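Local coordinates for protein lovastatin nonaketide synthase mokA (Monascus pilosus, PDB 6AD3) that builds the nonaketide precursor of monacolin K (lovastatin) as an iterative type I polyketide synthase, of which this chain is the condensation domain, at residues Arg120-Arg125 with Phe220-Gln225; Val204-Phe209 with Ser214-Ile219. The protein carries 1 engineered substitution. All blocks are in the same frame, centred on the assembly; numbering follows the deposited sequence.

In the fold
Both contacts belong to the condensation domain, and both use helix 213-227: interaction 2 takes its first turns, interaction 1 the turns that follow. Along the chain, helix 112-125 comes first, then strand 199-206, then the shared helix, so the local strand-to-helix contact of interaction 2 falls within the longer connection bridged by interaction 1. Their centres lie about 12 Å apart, and they touch where Phe220 CE1 meets Val204 CG2 at 3.9 Å. Helix 213-227 is thus packed on a central strand of the mixed five-stranded sheet and braced by helix 112-125 farther along, with interaction 1 lying farther from the centre of the chain (about 22 Å between centres) than interaction 2 (about 11 Å).

Interaction 1 of 2, residues Arg120-Arg125 with Phe220-Gln225; sequences RAVLRR and FVEASQ
Val122 and Glu222 meet where helices 112-125 and 213-227 cross, and they illustrate how a polar side chain can serve a helix interface twice, with its aliphatic base and with its charged end. The short axes approach to 9.7 Å, with 125° between their directions, and the nearest backbone pair is Val122 with Ala223. On the packed side, Val122 CG2 packs 4.0 Å from Glu222 CB. The same methyl lies 4.1 Å from Ala223 N, so it sits against the wall of the opposing helix. Leu226, one turn on, also packs on Val122, and this part of the junction is buried.

The other side opens toward Arg125, which is partly exposed, and there the helices are joined by longer side chains. Extended beyond CG, Glu222 carries its carboxylate to the edge of the Arg125 guanidinium, while the arginine chain, bent at chi3 (61°), turns NE and NH2 to face it. Arg125 NH2 reaches Glu222 OE1 at 3.2 Å in a nearly straight hydrogen bond; the oxygen lies near the guanidinium plane, but the donor stands well above the carboxylate plane. The second bond, from Arg125 NE to Glu222 OE2 at 3.1 Å, is less certain because the position of that oxygen is less sure. The two flat groups are 64° apart, so this is a twisted pairing rather than a coplanar one.

Arg125 NH1 turns elsewhere, to the carbonyl oxygen of Asp233, and the side chain also touches Leu232 and Val236. His126 and Met366 pack against Glu222. One arginine therefore ties its own helix both to helix 213-227 and to the loop beyond it, and its positive charge probably helps the largely buried Glu222 to remain ionised.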
loop_
_atom_site.group_PDB
_atom_site.type_symbol
_atom_site.label_atom_id
_atom_site.label_comp_id
_atom_site.label_asym_id
_atom_site.label_seq_id
_atom_site.Cartn_x
_atom_site.Cartn_y
_atom_site.Cartn_z
ATOM N N ARG A 120 8.592 3.930 23.119
ATOM C CA ARG A 120 8.191 2.860 24.032
ATOM C C ARG A 120 6.721 2.975 24.483
ATOM O O ARG A 120 6.026 1.973 24.639
ATOM C CB ARG A 120 9.160 2.764 25.244
ATOM C CG ARG A 120 10.486 2.125 24.872
ATOM C CD ARG A 120 11.334 1.791 26.110
ATOM N NE ARG A 120 11.396 2.881 27.078
ATOM C CZ ARG A 120 12.322 3.838 27.085
ATOM N NH1 ARG A 120 13.347 3.788 26.246
ATOM N NH2 ARG A 120 12.276 4.791 28.002
ATOM N N ALA A 121 6.244 4.207 24.632
ATOM C CA ALA A 121 4.875 4.460 25.053
ATOM C C ALA A 121 3.894 4.151 23.944
ATOM O O ALA A 121 2.832 3.585 24.215
ATOM C CB ALA A 121 4.711 5.900 25.531
ATOM N N VAL A 122 4.314 4.361 22.691
ATOM C CA VAL A 122 3.502 3.973 21.532
ATOM C C VAL A 122 3.377 2.462 21.481
ATOM O O VAL A 122 2.255 1.933 21.334
ATOM C CB VAL A 122 4.091 4.489 20.195
ATOM C CG1 VAL A 122 3.326 3.940 19.021
ATOM C CG2 VAL A 122 4.105 6.008 20.147
ATOM N N LEU A 123 4.491 1.760 21.726
ATOM C CA LEU A 123 4.466 0.301 21.777
ATOM C C LEU A 123 3.516 -0.238 22.862
ATOM O O LEU A 123 2.816 -1.215 22.654
ATOM C CB LEU A 123 5.873 -0.244 21.965
ATOM C CG LEU A 123 6.868 -0.097 20.822
ATOM C CD1 LEU A 123 8.194 -0.741 21.209
ATOM C CD2 LEU A 123 6.384 -0.704 19.510
ATOM N N ARG A 124 3.565 0.360 24.049
ATOM C CA ARG A 124 2.697 -0.015 25.148
ATOM C C ARG A 124 1.219 0.290 24.903
ATOM O O ARG A 124 0.342 -0.509 25.299
ATOM C CB ARG A 124 3.140 0.710 26.410
ATOM C CG ARG A 124 2.217 0.564 27.577
ATOM C CD ARG A 124 2.957 0.949 28.864
ATOM N NE ARG A 124 3.732 2.188 28.695
ATOM C CZ ARG A 124 5.063 2.258 28.526
ATOM N NH1 ARG A 124 5.828 1.162 28.529
ATOM N NH2 ARG A 124 5.628 3.441 28.355
ATOM N N ARG A 125 0.927 1.427 24.265
ATOM C CA ARG A 125 -0.464 1.858 24.053
ATOM C C ARG A 125 -1.277 0.900 23.234
ATOM O O ARG A 125 -2.513 0.797 23.424
ATOM C CB ARG A 125 -0.506 3.257 23.371
ATOM C CG ARG A 125 -0.542 4.397 24.379
ATOM C CD ARG A 125 -0.217 5.728 23.720
ATOM N NE ARG A 125 -1.180 6.047 22.673
ATOM C CZ ARG A 125 -2.418 6.474 22.902
ATOM N NH1 ARG A 125 -2.830 6.745 24.159
ATOM N NH2 ARG A 125 -3.170 6.785 21.891
ATOM N N PHE A 220 4.322 8.224 13.758
ATOM C CA PHE A 220 5.080 9.466 13.748
ATOM C C PHE A 220 4.320 10.512 14.558
ATOM O O PHE A 220 4.885 11.197 15.393
ATOM C CB PHE A 220 5.285 9.977 12.320
ATOM C CG PHE A 220 6.530 9.451 11.615
ATOM C CD1 PHE A 220 6.540 8.174 10.996
ATOM C CD2 PHE A 220 7.607 10.320 11.328
ATOM C CE1 PHE A 220 7.629 7.753 10.169
ATOM C CE2 PHE A 220 8.665 9.902 10.462
ATOM C CZ PHE A 220 8.593 8.694 9.748
ATOM N N VAL A 221 3.035 10.660 14.283
ATOM C CA VAL A 221 2.228 11.666 14.953
ATOM C C VAL A 221 2.124 11.451 16.474
ATOM O O VAL A 221 2.234 12.394 17.249
ATOM C CB VAL A 221 0.832 11.760 14.263
ATOM C CG1 VAL A 221 -0.156 12.485 15.133
ATOM C CG2 VAL A 221 0.988 12.421 12.927
ATOM N N GLU A 222 1.936 10.203 16.910
ATOM C CA GLU A 222 1.907 9.908 18.335
ATOM C C GLU A 222 3.250 10.152 18.982
ATOM O O GLU A 222 3.324 10.772 20.047
ATOM C CB GLU A 222 1.414 8.491 18.608
ATOM C CG GLU A 222 -0.095 8.313 18.365
ATOM C CD GLU A 222 -0.696 7.071 19.048
ATOM O OE1 GLU A 222 -1.918 6.925 18.962
ATOM O OE2 GLU A 222 0.001 6.348 19.777
ATOM N N ALA A 223 4.315 9.727 18.318
ATOM C CA ALA A 223 5.660 9.872 18.857
ATOM C C ALA A 223 6.078 11.349 18.966
ATOM O O ALA A 223 6.606 11.765 19.998
ATOM C CB ALA A 223 6.653 9.119 17.991
ATOM N N SER A 224 5.695 12.139 17.976
ATOM C CA SER A 224 5.946 13.573 17.976
ATOM C C SER A 224 5.241 14.239 19.151
ATOM O O SER A 224 5.842 15.075 19.866
ATOM C CB SER A 224 5.444 14.197 16.671
ATOM O OG SER A 224 5.633 15.621 16.666
ATOM N N GLN A 225 3.947 13.963 19.279
ATOM C CA GLN A 225 3.168 14.584 20.349
ATOM C C GLN A 225 3.731 14.190 21.702
ATOM O O GLN A 225 3.899 15.033 22.580
ATOM C CB GLN A 225 1.711 14.181 20.255
ATOM C CG GLN A 225 0.967 14.875 19.155
ATOM C CD GLN A 225 -0.444 14.451 19.109
ATOM O OE1 GLN A 225 -1.324 15.114 19.678
ATOM N NE2 GLN A 225 -0.676 13.300 18.514
#

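Interaction 2 of 2, residues Val204-Phe209 with Ser214-Ile219; sequences VAYHRF and STTENI
Thr216 faces both Tyr206 and Val204 from the helix, its two branches dividing the work, a compact example of how a helix fits the face of the strand that precedes it. The methyl CG2 packs 4.2 Å from Val204 CB. The hydroxyl OG1 approaches the tyrosine ring obliquely, 3.5 Å from Tyr206 CE1, and the two side chains cross at about a right angle. One turn along the helix, Ile219 CD1 meets Val204 CG1 at 4.0 Å and adds a purely apolar touch.

The next shell is a water. It hydrogen-bonds to Tyr206 OH at 2.6 Å and to Thr216 OG1 at 2.7 Å, joining two hydroxyls that do not bond directly. Tyr206 has its ring set between the backbone N and the carbonyl carbon (chi1 56°), which brings the phenol round to this water. Thr216 OG1 is anchored as well by a hydrogen bond to the carbonyl oxygen of Asp212, just before the segment, so the hydroxyl is gripped from two partners.

The run from His207 to the first residue of helix 213-227 occupies the place of the HHxxxDG signature of condensation domains, with Arg208 at the second histidine position; Arg208 NH2 lies in plane at the edge of the Tyr206 ring and bonds to Gly211 O. Farther out, Leu190 and Leu188 of strand 188-195 back Val204 and Tyr206. Strand 199-206 runs between strands 188-195 and 100-107, antiparallel to both, and helix 213-227 lies across its face with the short axes 10.0 Å apart, while helix 80-91 packs on the turn that connects them.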
loop_
_atom_site.group_PDB
_atom_site.type_symbol
_atom_site.label_atom_id
_atom_site.label_comp_id
_atom_site.label_asym_id
_atom_site.label_seq_id
_atom_site.Cartn_x
_atom_site.Cartn_y
_atom_site.Cartn_z
ATOM N N VAL A 204 10.714 3.272 10.441
ATOM C CA VAL A 204 9.656 2.433 10.876
ATOM C C VAL A 204 9.538 1.237 9.927
ATOM O O VAL A 204 9.274 1.385 8.733
ATOM C CB VAL A 204 8.305 3.195 10.912
ATOM C CG1 VAL A 204 7.179 2.234 11.243
ATOM C CG2 VAL A 204 8.351 4.352 11.885
ATOM N N ALA A 205 9.807 0.048 10.459
ATOM C CA ALA A 205 9.716 -1.146 9.701
ATOM C C ALA A 205 8.703 -2.072 10.360
ATOM O O ALA A 205 8.620 -2.150 11.573
ATOM C CB ALA A 205 11.047 -1.814 9.595
ATOM N N TYR A 206 7.928 -2.746 9.543
ATOM C CA TYR A 206 6.817 -3.550 10.029
ATOM C C TYR A 206 6.568 -4.777 9.199
ATOM O O TYR A 206 6.612 -4.760 7.956
ATOM C CB TYR A 206 5.526 -2.736 10.158
ATOM C CG TYR A 206 5.073 -2.043 8.891
ATOM C CD1 TYR A 206 5.586 -0.811 8.536
ATOM C CD2 TYR A 206 4.013 -2.565 8.125
ATOM C CE1 TYR A 206 5.111 -0.140 7.410
ATOM C CE2 TYR A 206 3.528 -1.900 7.028
ATOM C CZ TYR A 206 4.089 -0.713 6.655
ATOM O OH TYR A 206 3.611 -0.059 5.558
ATOM N N HIS A 207 6.298 -5.872 9.915
ATOM C CA HIS A 207 5.640 -7.013 9.326
ATOM C C HIS A 207 4.282 -6.584 8.821
ATOM O O HIS A 207 3.630 -5.712 9.405
ATOM C CB HIS A 207 5.514 -8.152 10.330
ATOM C CG HIS A 207 5.025 -9.428 9.722
ATOM N ND1 HIS A 207 5.864 -10.433 9.284
ATOM C CD2 HIS A 207 3.772 -9.860 9.495
ATOM C CE1 HIS A 207 5.144 -11.407 8.775
ATOM N NE2 HIS A 207 3.873 -11.075 8.867
ATOM N N ARG A 208 3.847 -7.217 7.727
ATOM C CA ARG A 208 2.538 -6.937 7.118
ATOM C C ARG A 208 1.403 -6.937 8.132
ATOM O O ARG A 208 0.492 -6.149 8.012
ATOM C CB ARG A 208 2.264 -7.963 6.038
ATOM C CG ARG A 208 0.861 -7.962 5.416
ATOM C CD ARG A 208 0.645 -6.833 4.457
ATOM N NE ARG A 208 0.510 -5.536 5.118
ATOM C CZ ARG A 208 0.445 -4.376 4.482
ATOM N NH1 ARG A 208 0.530 -4.330 3.172
ATOM N NH2 ARG A 208 0.304 -3.241 5.151
ATOM N N PHE A 209 1.417 -7.875 9.076
ATOM C CA PHE A 209 0.274 -8.081 9.903
ATOM C C PHE A 209 -0.018 -6.914 10.883
ATOM O O PHE A 209 -1.110 -6.887 11.483
ATOM C CB PHE A 209 0.417 -9.360 10.734
ATOM C CG PHE A 209 0.383 -10.647 9.950
ATOM C CD1 PHE A 209 0.091 -10.670 8.605
ATOM C CD2 PHE A 209 0.724 -11.848 10.581
ATOM C CE1 PHE A 209 0.180 -11.825 7.895
ATOM C CE2 PHE A 209 0.806 -13.012 9.857
ATOM C CZ PHE A 209 0.476 -13.011 8.528
ATOM N N SER A 214 -1.204 4.278 6.827
ATOM C CA SER A 214 -1.830 5.091 7.866
ATOM C C SER A 214 -1.289 4.844 9.267
ATOM O O SER A 214 -1.132 5.769 10.090
ATOM C CB SER A 214 -3.351 4.916 7.824
ATOM O OG SER A 214 -3.858 5.386 6.588
ATOM N N THR A 215 -0.974 3.580 9.557
ATOM C CA THR A 215 -0.330 3.259 10.796
ATOM C C THR A 215 1.024 3.931 10.932
ATOM O O THR A 215 1.363 4.464 12.005
ATOM C CB THR A 215 -0.244 1.746 10.986
ATOM O OG1 THR A 215 -1.587 1.255 11.199
ATOM C CG2 THR A 215 0.613 1.392 12.165
ATOM N N THR A 216 1.815 3.921 9.879
ATOM C CA THR A 216 3.105 4.630 9.906
ATOM C C THR A 216 2.943 6.121 10.194
ATOM O O THR A 216 3.588 6.649 11.094
ATOM C CB THR A 216 3.869 4.438 8.586
ATOM O OG1 THR A 216 4.000 3.035 8.329
ATOM C CG2 THR A 216 5.266 5.073 8.644
ATOM N N GLU A 217 1.949 6.754 9.551
ATOM C CA GLU A 217 1.624 8.165 9.843
ATOM C C GLU A 217 1.275 8.313 11.305
ATOM O O GLU A 217 1.774 9.240 11.995
ATOM C CB GLU A 217 0.438 8.622 8.973
ATOM C CG GLU A 217 0.752 8.734 7.477
ATOM C CD GLU A 217 -0.496 8.794 6.572
ATOM O OE1 GLU A 217 -0.346 8.679 5.316
ATOM O OE2 GLU A 217 -1.638 8.750 7.080
ATOM N N ASN A 218 0.418 7.415 11.804
ATOM C CA ASN A 218 -0.066 7.515 13.183
ATOM C C ASN A 218 1.128 7.382 14.159
ATOM O O ASN A 218 1.140 8.020 15.196
ATOM C CB ASN A 218 -1.121 6.449 13.505
ATOM C CG ASN A 218 -2.470 6.700 12.839
ATOM O OD1 ASN A 218 -3.399 5.857 12.938
ATOM N ND2 ASN A 218 -2.643 7.884 12.282
ATOM N N ILE A 219 2.067 6.469 13.880
ATOM C CA ILE A 219 3.225 6.292 14.786
ATOM C C ILE A 219 4.016 7.605 14.905
ATOM O O ILE A 219 4.401 8.018 16.020
ATOM C CB ILE A 219 4.151 5.158 14.275
ATOM C CG1 ILE A 219 3.454 3.804 14.500
ATOM C CG2 ILE A 219 5.503 5.215 14.958
ATOM C CD1 ILE A 219 4.040 2.647 13.721
HETATM O O HOH W 1 3.975 2.545 5.624
#